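Side-chain contacts in MATE family efflux transporter (Vibrio cholerae, PDB 6IDP), which probably exports drugs and other toxic compounds from the cell through a proton-dependent conformational change in the membrane: residues G98-G101 with V102-A106; T304-R307 with Q308-I312. All blocks are in the same frame, centred on the assembly; numbering follows the deposited sequence.

Contact 1 (G98-G101 with V102-A106); sequences GGIG and VALIA. With OLC ((2R)-2,3-dihydroxypropyl (9Z)-octadec-9-enoate), chain C.
Val102 packs back onto Gly98 one helical turn earlier, its CG2 lying 3.2 Å from Gly98 O, while its backbone N donates to that same oxygen in a bond bent only slightly from straight (165°). The branch is brought there by chi1 of 176°, which sends CG1 opposite the backbone N and leaves CG2 beside it, facing the oxygen end of the Gly98 carbonyl. This is the tight side of the contact. Val102 is buried against Trp142, Ala145 and Phe149 of helix 124-156, and the indole NE1 of Trp142 is hydrogen-bonded to Gly99 O. That oxygen thus has two donors, the second being Ala103 N, whose bond is weak at 3.3 Å. With no side chains on Gly98 and Gly99, the backbone itself lies against helix 124-156, as the Trp142 bond to Gly99 O attests; the stretch belongs to helix 84-111 of the first MatE region of the transporter.

Toward the exposed side the packing becomes loose. Ile100 and Leu104 extend alongside each other from the helix, one turn apart, and meet through Ile100 CG2 and Leu104 CD1 at 4.2 Å. Beneath them the helical bond from Leu104 N to Ile100 O is firm at 2.9 Å. The other branch of Ile100 turns to lipid: CG1 lies 3.8 Å from C13 of the bound monoolein (chain C). C14, the last acyl carbon modelled, comes within 3.3 Å of Gly99 O and also packs on Ala103 CB.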
loop_
_atom_site.group_PDB
_atom_site.type_symbol
_atom_site.label_atom_id
_atom_site.label_comp_id
_atom_site.label_asym_id
_atom_site.label_seq_id
_atom_site.Cartn_x
_atom_site.Cartn_y
_atom_site.Cartn_z
ATOM N N GLY A 98 -10.782 -9.847 10.872
ATOM C CA GLY A 98 -10.060 -10.088 9.640
ATOM C C GLY A 98 -10.131 -11.541 9.217
ATOM O O GLY A 98 -10.312 -11.842 8.038
ATOM N N GLY A 99 -9.994 -12.444 10.183
ATOM C CA GLY A 99 -10.022 -13.868 9.905
ATOM C C GLY A 99 -11.322 -14.312 9.272
ATOM O O GLY A 99 -11.326 -14.987 8.244
ATOM N N ILE A 100 -12.431 -13.922 9.888
ATOM C CA ILE A 100 -13.749 -14.297 9.399
ATOM C C ILE A 100 -14.099 -13.536 8.129
ATOM O O ILE A 100 -14.589 -14.118 7.160
ATOM C CB ILE A 100 -14.827 -14.038 10.459
ATOM C CG1 ILE A 100 -14.507 -14.826 11.729
ATOM C CG2 ILE A 100 -16.205 -14.402 9.922
ATOM C CD1 ILE A 100 -15.426 -14.516 12.880
ATOM N N GLY A 101 -13.839 -12.232 8.144
ATOM C CA GLY A 101 -14.158 -11.370 7.022
ATOM C C GLY A 101 -13.520 -11.832 5.728
ATOM O O GLY A 101 -14.207 -12.027 4.726
ATOM N N VAL A 102 -12.205 -12.018 5.750
ATOM C CA VAL A 102 -11.486 -12.416 4.547
ATOM C C VAL A 102 -11.905 -13.819 4.100
ATOM O O VAL A 102 -12.027 -14.080 2.904
ATOM C CB VAL A 102 -9.960 -12.355 4.763
ATOM C CG1 VAL A 102 -9.222 -12.871 3.536
ATOM C CG2 VAL A 102 -9.533 -10.922 5.067
ATOM N N ALA A 103 -12.151 -14.707 5.059
ATOM C CA ALA A 103 -12.631 -16.054 4.752
ATOM C C ALA A 103 -13.968 -16.007 4.019
ATOM O O ALA A 103 -14.166 -16.710 3.026
ATOM C CB ALA A 103 -12.754 -16.880 6.023
ATOM N N LEU A 104 -14.884 -15.181 4.516
ATOM C CA LEU A 104 -16.172 -14.981 3.859
ATOM C C LEU A 104 -15.990 -14.408 2.457
ATOM O O LEU A 104 -16.639 -14.851 1.514
ATOM C CB LEU A 104 -17.069 -14.057 4.687
ATOM C CG LEU A 104 -17.733 -14.662 5.924
ATOM C CD1 LEU A 104 -18.612 -13.629 6.614
ATOM C CD2 LEU A 104 -18.539 -15.898 5.551
ATOM N N ILE A 105 -15.105 -13.421 2.329
ATOM C CA ILE A 105 -14.822 -12.821 1.031
ATOM C C ILE A 105 -14.273 -13.864 0.061
ATOM O O ILE A 105 -14.743 -13.977 -1.065
ATOM C CB ILE A 105 -13.815 -11.658 1.141
ATOM C CG1 ILE A 105 -14.415 -10.504 1.946
ATOM C CG2 ILE A 105 -13.426 -11.165 -0.240
ATOM C CD1 ILE A 105 -15.587 -9.832 1.267
ATOM N N ALA A 106 -13.289 -14.634 0.514
ATOM C CA ALA A 106 -12.666 -15.658 -0.319
ATOM C C ALA A 106 -13.683 -16.688 -0.806
ATOM O O ALA A 106 -13.624 -17.136 -1.951
ATOM C CB ALA A 106 -11.542 -16.344 0.445
HETATM C C10 OLC C . -12.374 -17.698 13.678
HETATM C C9 OLC C . -12.437 -17.552 15.016
HETATM C C11 OLC C . -12.990 -18.903 13.003
HETATM C C8 OLC C . -13.125 -18.591 15.874
HETATM C C24 OLC C . -13.897 -15.482 26.492
HETATM C C12 OLC C . -12.324 -19.111 11.660
HETATM C C7 OLC C . -12.644 -18.451 17.301
HETATM C C13 OLC C . -12.444 -17.848 10.834
HETATM C C6 OLC C . -13.834 -18.264 18.217
HETATM C C14 OLC C . -11.640 -18.005 9.562
HETATM C C5 OLC C . -14.381 -16.860 18.076
HETATM C C4 OLC C . -13.507 -15.892 18.845
HETATM C C3 OLC C . -14.325 -15.170 19.895
HETATM C C2 OLC C . -14.236 -15.904 21.216
HETATM C C21 OLC C . -14.546 -14.129 24.525
HETATM C C1 OLC C . -14.078 -14.909 22.348
HETATM C C22 OLC C . -14.964 -14.582 25.907
HETATM O O19 OLC C . -13.554 -13.832 22.142
HETATM O O25 OLC C . -14.423 -16.211 27.578
HETATM O O23 OLC C . -15.135 -13.454 26.732
HETATM O O20 OLC C . -14.534 -15.225 23.640
#

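Contact 2 (T304-R307 with Q308-I312). With OLC ((2R)-2,3-dihydroxypropyl (9Z)-octadec-9-enoate), chain H.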
loop_
_atom_site.group_PDB
_atom_site.type_symbol
_atom_site.label_atom_id
_atom_site.label_comp_id
_atom_site.label_asym_id
_atom_site.label_seq_id
_atom_site.Cartn_x
_atom_site.Cartn_y
_atom_site.Cartn_z
ATOM N N THR A 304 1.981 19.026 20.597
ATOM C CA THR A 304 3.144 19.737 20.070
ATOM C C THR A 304 4.021 18.796 19.253
ATOM O O THR A 304 4.446 19.130 18.143
ATOM C CB THR A 304 4.001 20.356 21.188
ATOM O OG1 THR A 304 3.221 21.300 21.929
ATOM C CG2 THR A 304 5.220 21.063 20.599
ATOM N N HIS A 305 4.277 17.619 19.813
ATOM C CA HIS A 305 5.117 16.618 19.170
ATOM C C HIS A 305 4.509 16.096 17.871
ATOM O O HIS A 305 5.236 15.765 16.937
ATOM C CB HIS A 305 5.383 15.457 20.128
ATOM C CG HIS A 305 6.274 15.815 21.275
ATOM N ND1 HIS A 305 6.323 15.078 22.439
ATOM C CD2 HIS A 305 7.158 16.829 21.437
ATOM C CE1 HIS A 305 7.192 15.624 23.268
ATOM N NE2 HIS A 305 7.713 16.688 22.685
ATOM N N ILE A 306 3.182 16.019 17.815
ATOM C CA ILE A 306 2.502 15.623 16.588
ATOM C C ILE A 306 2.834 16.605 15.466
ATOM O O ILE A 306 3.287 16.205 14.394
ATOM C CB ILE A 306 0.968 15.547 16.765
ATOM C CG1 ILE A 306 0.582 14.336 17.613
ATOM C CG2 ILE A 306 0.278 15.468 15.410
ATOM C CD1 ILE A 306 -0.912 14.202 17.857
ATOM N N ARG A 307 2.625 17.892 15.728
ATOM C CA ARG A 307 2.897 18.926 14.738
ATOM C C ARG A 307 4.368 18.926 14.323
ATOM O O ARG A 307 4.680 19.026 13.134
ATOM C CB ARG A 307 2.487 20.299 15.273
ATOM C CG ARG A 307 0.984 20.465 15.412
ATOM C CD ARG A 307 0.503 21.712 14.699
ATOM N NE ARG A 307 0.724 22.908 15.498
ATOM C CZ ARG A 307 0.816 24.135 14.998
ATOM N NH1 ARG A 307 0.716 24.332 13.692
ATOM N NH2 ARG A 307 1.014 25.166 15.807
ATOM N N GLN A 308 5.264 18.790 15.295
ATOM C CA GLN A 308 6.696 18.742 15.013
ATOM C C GLN A 308 7.076 17.532 14.145
ATOM O O GLN A 308 7.772 17.678 13.143
ATOM C CB GLN A 308 7.499 18.732 16.321
ATOM C CG GLN A 308 7.379 20.026 17.118
ATOM C CD GLN A 308 8.268 20.062 18.350
ATOM O OE1 GLN A 308 8.468 19.049 19.024
ATOM N NE2 GLN A 308 8.799 21.239 18.655
ATOM N N LEU A 309 6.608 16.349 14.527
ATOM C CA LEU A 309 6.949 15.117 13.813
ATOM C C LEU A 309 6.446 15.123 12.368
ATOM O O LEU A 309 7.128 14.636 11.463
ATOM C CB LEU A 309 6.388 13.899 14.551
ATOM C CG LEU A 309 6.686 12.523 13.954
ATOM C CD1 LEU A 309 8.187 12.279 13.856
ATOM C CD2 LEU A 309 6.014 11.430 14.773
ATOM N N VAL A 310 5.255 15.674 12.154
ATOM C CA VAL A 310 4.686 15.745 10.814
ATOM C C VAL A 310 5.509 16.679 9.927
ATOM O O VAL A 310 5.785 16.366 8.766
ATOM C CB VAL A 310 3.212 16.207 10.848
ATOM C CG1 VAL A 310 2.720 16.564 9.448
ATOM C CG2 VAL A 310 2.336 15.122 11.458
ATOM N N ARG A 311 5.913 17.817 10.481
ATOM C CA ARG A 311 6.733 18.764 9.735
ATOM C C ARG A 311 8.107 18.174 9.427
ATOM O O ARG A 311 8.645 18.386 8.341
ATOM C CB ARG A 311 6.867 20.080 10.505
ATOM C CG ARG A 311 5.626 20.955 10.418
ATOM C CD ARG A 311 5.712 22.165 11.333
ATOM N NE ARG A 311 4.607 23.092 11.102
ATOM C CZ ARG A 311 4.695 24.188 10.354
ATOM N NH1 ARG A 311 5.842 24.504 9.769
ATOM N NH2 ARG A 311 3.637 24.972 10.196
ATOM N N ILE A 312 8.665 17.434 10.380
ATOM C CA ILE A 312 9.913 16.709 10.155
ATOM C C ILE A 312 9.750 15.729 8.996
ATOM O O ILE A 312 10.583 15.677 8.094
ATOM C CB ILE A 312 10.368 15.944 11.416
ATOM C CG1 ILE A 312 10.805 16.919 12.506
ATOM C CG2 ILE A 312 11.511 14.993 11.089
ATOM C CD1 ILE A 312 11.190 16.241 13.808
HETATM C C18 OLC H . -2.718 26.464 11.150
HETATM C C10 OLC H . -1.070 23.017 18.872
HETATM C C9 OLC H . 0.206 22.839 19.279
HETATM C C17 OLC H . -3.016 25.015 11.481
HETATM C C11 OLC H . -1.463 24.213 18.031
HETATM C C8 OLC H . 1.297 23.821 18.911
HETATM C C16 OLC H . -2.643 24.707 12.921
HETATM C C12 OLC H . -2.752 23.935 17.285
HETATM C C7 OLC H . 2.577 23.073 18.601
HETATM C C15 OLC H . -3.778 25.086 13.850
HETATM C C13 OLC H . -2.533 24.183 15.806
HETATM C C6 OLC H . 3.439 23.890 17.660
HETATM C C14 OLC H . -3.842 24.147 15.043
HETATM C C5 OLC H . 4.356 22.974 16.878
HETATM C C4 OLC H . 4.828 23.668 15.618
HETATM O O HOH W 1 1.428 22.512 11.531
#
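A lipid-contacting patch near the start of helix 303-330 brings Arg307 and Arg311, one turn apart, together through a single water. Water 1 accepts from Arg307 NH1 at 2.9 Å and, over a longer 3.3 Å, from Arg311 NE. Arg311 reaches it with a chain extended from CG to NE, whereas that of Arg307 is bent at chi2 (-127°) and again at chi3. Their charged ends remain near each other without touching, and the shared water oxygen probably eases the repulsion between them.

Monoolein of chain H also lies against the Arg307 guanidinium. C13 sits over the centre of one face, 3.4 Å above the plane, and C8 lies in plane at the edge, so acyl carbons meet the flat group from two directions. Such contact of a cationic side chain with a lipid tail is van der Waals packing of acyl carbons on the flat cation, not a polar bond. The segment belongs to the second MatE region of this all-helical transporter, and its other flank faces protein: Leu309 packs on Leu290 and Met297 of helix 281-299 and on Leu14 of helix 5-39, while Val310 meets Tyr429 of helix 379-435.

Between these flanks, Thr304 and Gln308 lie alongside each other, Thr304 CG2 being 3.9 Å from Gln308 CD. Placed beside its own backbone N by chi1 of -66°, Gln308 CG rests 3.2 Å from Thr304 O. The amide then carries OE1 to the edge of the His305 ring, in its plane and 3.5 Å from CD2, with the ring and amide planes 23° apart. On the imidazole, ND1 makes a weak hydrogen bond to Glu302.

Contact 1 comes first along the chain, on helix 84-111 in the first MatE region; contact 2 follows much later, on helix 303-330 in the second. Their centres are about 37 Å apart and their nearest atoms about 27 Å, so neither touches the other. Each is local to one helix, with one flank against protein and another against monoolein. The protein neighbours differ: helix 124-156 backs contact 1, whereas helices 281-299, 5-39 and 379-435 touch contact 2. Because helix 5-39 reaches the second contact, the packing there brings together parts of the chain far apart in sequence. Together the pair illustrates how separate helices of this membrane transporter meet lipid.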